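Hydrolase (Thermococcus thioreducens, PDB 6IAH) is a magnesium-binding phosphatase of the haloacid dehalogenase superfamily with diverse substrate specificity, possibly including phosphoglycolate. Local coordinates at residues 10-15 and 162-167; 155-160 and 171-176; 218-221 and 225-228. All coordinates share one frame; numbering follows the deposited sequence.

Contact 1 of 3, residues 10-15 and 162-167; sequences VLIDVR and RIIGFK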
loop_
_atom_site.group_PDB
_atom_site.type_symbol
_atom_site.label_atom_id
_atom_site.label_comp_id
_atom_site.label_asym_id
_atom_site.label_seq_id
_atom_site.Cartn_x
_atom_site.Cartn_y
_atom_site.Cartn_z
ATOM N N VAL A 10 -7.263 -6.323 -1.420
ATOM C CA VAL A 10 -7.712 -7.709 -1.299
ATOM C C VAL A 10 -8.525 -7.867 -0.006
ATOM O O VAL A 10 -9.729 -8.147 -0.065
ATOM C CB VAL A 10 -6.517 -8.700 -1.312
ATOM C CG1 VAL A 10 -6.964 -10.104 -0.963
ATOM C CG2 VAL A 10 -5.821 -8.692 -2.674
ATOM N N LEU A 11 -7.886 -7.759 1.168
ATOM C CA LEU A 11 -8.626 -7.802 2.451
ATOM C C LEU A 11 -9.274 -6.473 2.820
ATOM O O LEU A 11 -10.290 -6.483 3.508
ATOM C CB LEU A 11 -7.731 -8.245 3.595
ATOM C CG LEU A 11 -7.018 -9.584 3.336
ATOM C CD1 LEU A 11 -6.027 -9.957 4.451
ATOM C CD2 LEU A 11 -7.989 -10.732 3.115
ATOM N N ILE A 12 -8.619 -5.359 2.467
ATOM C CA ILE A 12 -9.026 -4.000 2.878
ATOM C C ILE A 12 -9.101 -3.102 1.653
ATOM O O ILE A 12 -8.165 -3.094 0.800
ATOM C CB ILE A 12 -8.008 -3.395 3.877
ATOM C CG1 ILE A 12 -8.099 -4.164 5.209
ATOM C CG2 ILE A 12 -8.310 -1.931 4.160
ATOM C CD1 ILE A 12 -7.022 -3.817 6.211
ATOM N N ASP A 13 -10.200 -2.350 1.559
ATOM C CA ASP A 13 -10.350 -1.304 0.545
ATOM C C ASP A 13 -9.758 -0.067 1.201
ATOM O O ASP A 13 -10.336 0.449 2.193
ATOM C CB ASP A 13 -11.819 -1.078 0.234
ATOM C CG ASP A 13 -12.079 0.062 -0.742
ATOM O OD1 ASP A 13 -11.214 0.856 -1.145
ATOM O OD2 ASP A 13 -13.259 0.167 -1.114
ATOM N N VAL A 14 -8.636 0.403 0.663
ATOM C CA VAL A 14 -7.945 1.549 1.242
ATOM C C VAL A 14 -8.448 2.738 0.520
ATOM O O VAL A 14 -7.614 3.580 0.105
ATOM C CB VAL A 14 -6.404 1.471 1.199
ATOM C CG1 VAL A 14 -5.969 0.288 2.063
ATOM C CG2 VAL A 14 -5.823 1.354 -0.223
ATOM N N ARG A 15 -9.785 2.726 0.322
ATOM C CA ARG A 15 -10.677 3.846 -0.080
ATOM C C ARG A 15 -9.883 5.162 -0.251
ATOM O O ARG A 15 -10.049 6.190 0.395
ATOM C CB ARG A 15 -11.909 3.917 0.879
ATOM C CG ARG A 15 -13.186 3.097 0.443
ATOM C CD ARG A 15 -14.484 3.568 1.138
ATOM N NE ARG A 15 -14.499 5.033 1.364
ATOM C CZ ARG A 15 -14.442 5.703 2.539
ATOM N NH1 ARG A 15 -14.457 5.109 3.748
ATOM N NH2 ARG A 15 -14.413 7.038 2.497
ATOM N N ARG A 162 -7.279 -4.538 13.023
ATOM C CA ARG A 162 -8.432 -3.841 13.581
ATOM C C ARG A 162 -9.534 -3.660 12.575
ATOM O O ARG A 162 -10.715 -3.888 12.874
ATOM C CB ARG A 162 -8.039 -2.474 14.133
ATOM C CG ARG A 162 -7.056 -2.582 15.318
ATOM C CD ARG A 162 -6.874 -1.162 15.830
ATOM N NE ARG A 162 -5.597 -0.952 16.469
ATOM C CZ ARG A 162 -5.154 0.268 16.789
ATOM N NH1 ARG A 162 -5.906 1.342 16.641
ATOM N NH2 ARG A 162 -3.998 0.395 17.318
ATOM N N ILE A 163 -9.161 -3.278 11.378
ATOM C CA ILE A 163 -10.159 -3.001 10.325
ATOM C C ILE A 163 -10.900 -4.291 9.936
ATOM O O ILE A 163 -12.081 -4.274 9.739
ATOM C CB ILE A 163 -9.479 -2.360 9.084
ATOM C CG1 ILE A 163 -9.002 -0.939 9.423
ATOM C CG2 ILE A 163 -10.425 -2.269 7.867
ATOM C CD1 ILE A 163 -7.911 -0.432 8.564
ATOM N N ILE A 164 -10.127 -5.382 9.802
ATOM C CA ILE A 164 -10.616 -6.685 9.377
ATOM C C ILE A 164 -11.379 -7.389 10.488
ATOM O O ILE A 164 -12.418 -7.981 10.244
ATOM C CB ILE A 164 -9.439 -7.576 8.891
ATOM C CG1 ILE A 164 -8.851 -6.987 7.609
ATOM C CG2 ILE A 164 -9.875 -9.027 8.650
ATOM C CD1 ILE A 164 -7.449 -7.422 7.278
ATOM N N GLY A 165 -10.879 -7.298 11.713
ATOM C CA GLY A 165 -11.406 -8.029 12.828
ATOM C C GLY A 165 -10.874 -9.441 12.858
ATOM O O GLY A 165 -11.604 -10.384 13.225
ATOM N N PHE A 166 -9.613 -9.590 12.479
ATOM C CA PHE A 166 -8.950 -10.896 12.503
ATOM C C PHE A 166 -7.475 -10.687 12.619
ATOM O O PHE A 166 -6.916 -9.778 11.997
ATOM C CB PHE A 166 -9.303 -11.698 11.241
ATOM C CG PHE A 166 -8.762 -13.119 11.237
ATOM C CD1 PHE A 166 -9.515 -14.162 11.761
ATOM C CD2 PHE A 166 -7.560 -13.412 10.638
ATOM C CE1 PHE A 166 -9.025 -15.456 11.738
ATOM C CE2 PHE A 166 -7.062 -14.718 10.599
ATOM C CZ PHE A 166 -7.797 -15.736 11.147
ATOM N N LYS A 167 -6.826 -11.523 13.413
ATOM C CA LYS A 167 -5.393 -11.412 13.672
ATOM C C LYS A 167 -4.612 -12.423 12.787
ATOM O O LYS A 167 -5.015 -13.577 12.687
ATOM C CB LYS A 167 -5.158 -11.700 15.178
ATOM C CG LYS A 167 -3.901 -11.079 15.775
ATOM C CD LYS A 167 -4.188 -10.444 17.134
#

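Contact 2 of 3, residues 155-160 and 171-176; sequences LEMELA and AVTREA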
loop_
_atom_site.group_PDB
_atom_site.type_symbol
_atom_site.label_atom_id
_atom_site.label_comp_id
_atom_site.label_asym_id
_atom_site.label_seq_id
_atom_site.Cartn_x
_atom_site.Cartn_y
_atom_site.Cartn_z
ATOM N N LEU A 155 3.202 -1.905 12.454
ATOM C CA LEU A 155 2.202 -1.038 13.048
ATOM C C LEU A 155 0.996 -0.959 12.144
ATOM O O LEU A 155 -0.135 -1.019 12.604
ATOM C CB LEU A 155 2.773 0.375 13.218
ATOM C CG LEU A 155 1.907 1.416 13.924
ATOM C CD1 LEU A 155 2.797 2.340 14.764
ATOM C CD2 LEU A 155 1.070 2.250 12.974
ATOM N N GLU A 156 1.238 -0.773 10.852
ATOM C CA GLU A 156 0.139 -0.672 9.872
ATOM C C GLU A 156 -0.625 -2.002 9.733
ATOM O O GLU A 156 -1.812 -2.015 9.366
ATOM C CB GLU A 156 0.686 -0.249 8.517
ATOM C CG GLU A 156 1.020 1.229 8.463
ATOM C CD GLU A 156 1.801 1.561 7.227
ATOM O OE1 GLU A 156 2.404 0.654 6.571
ATOM O OE2 GLU A 156 1.711 2.733 6.868
ATOM N N MET A 157 0.081 -3.105 9.987
ATOM C CA MET A 157 -0.513 -4.409 9.967
ATOM C C MET A 157 -1.455 -4.618 11.204
ATOM O O MET A 157 -2.553 -5.191 11.070
ATOM C CB MET A 157 0.592 -5.488 9.886
ATOM C CG MET A 157 0.100 -6.874 9.537
ATOM S SD MET A 157 -1.025 -7.022 8.065
ATOM C CE MET A 157 -2.049 -8.301 8.675
ATOM N N GLU A 158 -1.032 -4.138 12.375
ATOM C CA GLU A 158 -1.915 -4.103 13.539
ATOM C C GLU A 158 -3.193 -3.311 13.227
ATOM O O GLU A 158 -4.290 -3.756 13.586
ATOM C CB GLU A 158 -1.209 -3.514 14.759
ATOM C CG GLU A 158 -1.906 -3.812 16.083
ATOM C CD GLU A 158 -2.953 -2.783 16.442
ATOM O OE1 GLU A 158 -2.706 -1.584 16.171
ATOM O OE2 GLU A 158 -4.015 -3.164 17.003
ATOM N N LEU A 159 -3.054 -2.162 12.578
ATOM C CA LEU A 159 -4.241 -1.385 12.122
ATOM C C LEU A 159 -5.156 -2.190 11.173
ATOM O O LEU A 159 -6.393 -2.156 11.303
ATOM C CB LEU A 159 -3.849 -0.059 11.428
ATOM C CG LEU A 159 -2.981 0.931 12.238
ATOM C CD1 LEU A 159 -2.628 2.133 11.374
ATOM C CD2 LEU A 159 -3.693 1.330 13.510
ATOM N N ALA A 160 -4.549 -2.883 10.204
ATOM C CA ALA A 160 -5.301 -3.738 9.312
ATOM C C ALA A 160 -6.098 -4.818 10.064
ATOM O O ALA A 160 -7.250 -5.043 9.746
ATOM C CB ALA A 160 -4.383 -4.382 8.312
ATOM N N ALA A 171 2.752 -13.407 9.140
ATOM C CA ALA A 171 2.689 -12.193 8.373
ATOM C C ALA A 171 4.117 -11.797 8.006
ATOM O O ALA A 171 5.007 -11.882 8.860
ATOM C CB ALA A 171 2.037 -11.107 9.192
ATOM N N VAL A 172 4.328 -11.413 6.748
ATOM C CA VAL A 172 5.583 -10.772 6.303
ATOM C C VAL A 172 5.246 -9.338 5.977
ATOM O O VAL A 172 4.360 -9.097 5.148
ATOM C CB VAL A 172 6.138 -11.486 5.079
ATOM C CG1 VAL A 172 7.377 -10.818 4.552
ATOM C CG2 VAL A 172 6.498 -12.930 5.482
ATOM N N THR A 173 5.957 -8.398 6.617
ATOM C CA THR A 173 5.721 -6.948 6.470
ATOM C C THR A 173 7.015 -6.358 5.944
ATOM O O THR A 173 8.038 -7.059 5.800
ATOM C CB THR A 173 5.345 -6.250 7.809
ATOM O OG1 THR A 173 6.300 -6.623 8.809
ATOM C CG2 THR A 173 4.007 -6.710 8.262
ATOM N N ARG A 174 6.965 -5.086 5.635
ATOM C CA ARG A 174 8.085 -4.438 4.949
ATOM C C ARG A 174 9.404 -4.350 5.727
ATOM O O ARG A 174 10.415 -4.100 5.130
ATOM C CB ARG A 174 7.660 -3.090 4.421
ATOM C CG ARG A 174 7.485 -2.029 5.490
ATOM C CD ARG A 174 7.583 -0.643 4.886
ATOM N NE ARG A 174 7.156 0.394 5.830
ATOM C CZ ARG A 174 5.940 0.956 5.872
ATOM N NH1 ARG A 174 4.914 0.571 5.065
ATOM N NH2 ARG A 174 5.717 1.901 6.783
ATOM N N GLU A 175 9.382 -4.576 7.037
ATOM C CA GLU A 175 10.598 -4.697 7.869
ATOM C C GLU A 175 11.480 -5.853 7.418
ATOM O O GLU A 175 12.654 -5.890 7.766
ATOM C CB GLU A 175 10.266 -4.998 9.355
ATOM C CG GLU A 175 9.622 -3.854 10.148
ATOM C CD GLU A 175 8.147 -3.676 9.841
ATOM O OE1 GLU A 175 7.595 -4.581 9.177
ATOM O OE2 GLU A 175 7.564 -2.625 10.204
ATOM N N ALA A 176 10.900 -6.843 6.758
ATOM C CA ALA A 176 11.586 -8.083 6.497
ATOM C C ALA A 176 11.953 -8.220 4.990
ATOM O O ALA A 176 13.171 -8.360 4.649
ATOM C CB ALA A 176 10.726 -9.219 6.999
HETATM O O HOH W 1 5.938 -0.548 12.378
#

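Contact 3 of 3, residues 218-221 and 225-228; sequences DFVM and DVKD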
loop_
_atom_site.group_PDB
_atom_site.type_symbol
_atom_site.label_atom_id
_atom_site.label_comp_id
_atom_site.label_asym_id
_atom_site.label_seq_id
_atom_site.Cartn_x
_atom_site.Cartn_y
_atom_site.Cartn_z
ATOM N N ASP A 218 0.298 -21.133 -6.628
ATOM C CA ASP A 218 -0.780 -20.532 -7.408
ATOM C C ASP A 218 -0.945 -19.074 -7.112
ATOM O O ASP A 218 -0.611 -18.586 -6.018
ATOM C CB ASP A 218 -2.104 -21.244 -7.156
ATOM C CG ASP A 218 -2.112 -22.715 -7.673
ATOM O OD1 ASP A 218 -1.399 -23.092 -8.644
ATOM O OD2 ASP A 218 -2.872 -23.507 -7.080
ATOM N N PHE A 219 -1.540 -18.365 -8.078
ATOM C CA PHE A 219 -1.798 -16.986 -7.914
ATOM C C PHE A 219 -3.209 -16.724 -8.383
ATOM O O PHE A 219 -3.603 -17.252 -9.422
ATOM C CB PHE A 219 -0.822 -16.119 -8.748
ATOM C CG PHE A 219 -1.230 -14.663 -8.807
ATOM C CD1 PHE A 219 -1.150 -13.847 -7.641
ATOM C CD2 PHE A 219 -1.784 -14.101 -9.984
ATOM C CE1 PHE A 219 -1.555 -12.529 -7.674
ATOM C CE2 PHE A 219 -2.187 -12.777 -10.004
ATOM C CZ PHE A 219 -2.062 -11.976 -8.854
ATOM N N VAL A 220 -3.963 -15.934 -7.610
ATOM C CA VAL A 220 -5.318 -15.494 -7.983
ATOM C C VAL A 220 -5.408 -13.986 -7.886
ATOM O O VAL A 220 -5.041 -13.378 -6.845
ATOM C CB VAL A 220 -6.354 -16.214 -7.073
ATOM C CG1 VAL A 220 -7.755 -15.630 -7.181
ATOM C CG2 VAL A 220 -6.377 -17.698 -7.406
ATOM N N MET A 221 -5.967 -13.365 -8.914
ATOM C CA MET A 221 -6.077 -11.949 -8.930
ATOM C C MET A 221 -7.514 -11.583 -8.759
ATOM O O MET A 221 -8.324 -11.889 -9.626
ATOM C CB MET A 221 -5.540 -11.347 -10.211
ATOM C CG MET A 221 -5.664 -9.822 -10.175
ATOM S SD MET A 221 -5.064 -8.939 -11.600
ATOM C CE MET A 221 -3.299 -9.301 -11.478
ATOM N N ASP A 225 -9.722 -12.981 -11.810
ATOM C CA ASP A 225 -9.816 -14.434 -11.721
ATOM C C ASP A 225 -11.002 -14.880 -10.839
ATOM O O ASP A 225 -11.455 -16.031 -10.887
ATOM C CB ASP A 225 -8.505 -15.019 -11.176
ATOM C CG ASP A 225 -7.318 -14.591 -11.970
ATOM O OD1 ASP A 225 -7.489 -14.264 -13.175
ATOM O OD2 ASP A 225 -6.195 -14.570 -11.451
ATOM N N VAL A 226 -11.496 -13.953 -10.023
ATOM C CA VAL A 226 -12.516 -14.230 -9.039
ATOM C C VAL A 226 -13.067 -12.871 -8.674
ATOM O O VAL A 226 -12.391 -11.859 -8.872
ATOM C CB VAL A 226 -11.882 -15.012 -7.850
ATOM C CG1 VAL A 226 -10.985 -14.102 -7.005
ATOM C CG2 VAL A 226 -12.955 -15.676 -7.011
ATOM N N LYS A 227 -14.281 -12.806 -8.175
ATOM C CA LYS A 227 -14.881 -11.486 -7.866
ATOM C C LYS A 227 -14.129 -10.785 -6.758
ATOM O O LYS A 227 -13.699 -9.655 -6.900
ATOM C CB LYS A 227 -16.327 -11.630 -7.425
ATOM C CG LYS A 227 -17.046 -10.283 -7.292
ATOM C CD LYS A 227 -18.439 -10.514 -6.741
ATOM C CE LYS A 227 -19.192 -9.191 -6.668
ATOM N NZ LYS A 227 -20.427 -9.322 -5.846
ATOM N N ASP A 228 -13.942 -11.480 -5.641
ATOM C CA ASP A 228 -13.235 -10.892 -4.522
ATOM C C ASP A 228 -12.754 -12.028 -3.663
ATOM O O ASP A 228 -13.002 -13.206 -3.963
ATOM C CB ASP A 228 -14.149 -9.952 -3.744
ATOM C CG ASP A 228 -15.445 -10.629 -3.268
ATOM O OD1 ASP A 228 -15.446 -11.790 -2.801
ATOM O OD2 ASP A 228 -16.497 -9.963 -3.352
#

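Contact 1 of 3, residues 10-15 and 162-167
Ile12 and Ile164 pack across each other at about a right angle. CG1 of Ile12 lies 3.8 Å from CG1 of Ile164. CD1 of Ile12 is just as near CD1 of Ile164, so the whole outer arm of each chain takes part. In Ile164 the CG1 branch stands anti to the carbonyl carbon (chi1 -67°). In the conformer given, this turns the branch toward the 10-15 segment, with CD1 3.8 Å from Leu11 CB. Ile163 adds its CG2 branch, 4.0 Å from Ile12 CG1. No hydrogen bond crosses here, and the grip is purely apolar.

This tight part holds Leu11, Ile12 and Ile164, all buried. Ile163 is only partly buried and marks the looser side. Beyond it, Arg162 is exposed and forms salt bridges with Glu158 and Glu113. The helix ends at Ile164, and Gly165 leaves helical geometry with positive phi (82°). Asp13 leads its carboxylate away from the helix; it binds a second magnesium ion in a structure of this protein, though none is bound to it in this model.

Strand 12-13 pairs antiparallel with strand 129-130. The contact lays the end of helix 154-164 on this small two-stranded sheet, with Leu137 of helix 134-141 also touching Ile164.

Contact 2 of 3, residues 155-160 and 171-176
Glu156 and Met157 of helix 154-164 meet Arg174 and Thr173, just past strand 171-172. Strand 145-149, this helix and strand 171-172 form a beta-alpha-beta unit of the parallel sheet in the Rossmann-like HAD fold. The contact packs the crossover helix against the loop that leaves the edge strand.

Leu155 comes first and takes part through its backbone. Its N gives a hydrogen bond to a water at 3.1 Å. The same water makes a weak bond to Glu175 OE2, and so links the first turn of the helix to the loop. Glu175 OE2 also accepts from Ala154 N.

Glu156 follows with the polar part of the contact. Its chain is extended beyond CG and reaches out to the guanidinium of Arg174. OE1 lies 2.9 Å from Arg174 NH1 in a salt bridge. The hydrogen bond within it is weak, with an N-H...O angle of 129°. The carboxylate and guanidinium planes are 90° apart, so the two groups do not pair side by side. OE1 also accepts from Ser153 N, and NH1 also gives to Gly151 O. These second partners tie both groups to the loop before the helix.

Met157 brings the apolar part and is buried. Its CG lies anti to the backbone N (chi1 -166°), and the chain then bends, touching Val148 of the sheet and Phe168. Toward the loop it offers its base, not its sulfur. Thr173 turns its methyl to this base. The methyl carbon CG2 of Thr173 rests 4.0 Å from CB of Met157 and nearly as close to its CG.

Contact 3 of 3, residues 218-221 and 225-228
Asp225 holds the end of strand 218-221 with both its backbone and its side chain. Its N gives a hydrogen bond to Met221 O at 2.8 Å. The side chain turns back to the same residue. CG stands anti to the carbonyl carbon (chi1 -55°), and OD2 lies 2.8 Å from Met221 N. That N-H meets OD2 from above the carboxylate plane, 40° out of it. Met221 thus has both its N-H and its C=O bound by one residue. OD2 also lies against Met221 CB, and CB of Asp225 faces CG1 of Val220. The side chains of Val220 and Asp225 run antiparallel past each other.

Val226 is next and supplies the apolar part. Its CG1 sits between the backbone N and the carbonyl carbon (chi1 72°). There it meets Val220 CG1 at 3.6 Å, and the two side chains cross at about a right angle. Both valines also touch Phe232 of helix 229-239, which extends the apolar patch to that helix.

CB of Lys227 points away from the strand, but its backbone N bonds to Glu231 OE2. CB of Asp228 points away too. Asp228 is the N-cap of helix 229-239, and its OD1 accepts from Glu231 N.

The segments thus form a tight connection from the edge strand of the parallel sheet to the C-terminal helix. On the strand, Phe219 touches Asp203, which binds magnesium in a structure of this protein but not in this model. An edge strand and following turn beside the metal-binding end of the sheet belong to the Rossmann-like core of HAD phosphatases.

Overall arrangement
Contact 1 is buried, contact 2 is partly buried and contact 3 lies at the surface. Their chemistry differs as well. Contact 1 is wholly apolar, contact 2 adds a salt bridge and a water, and contact 3 combines hydrogen bonds to the strand backbone with a small valine pair. Contacts 1 and 2 share helix 154-164 and touch directly, with Ile12 CD1 3.4 Å from Ala160 CB. One places the end of the helix on strand 12-13, and the other joins its start to the loop after strand 171-172. Contacts 2 and 3 involve the two outermost strands of the same parallel sheet, with centres about 22 Å apart.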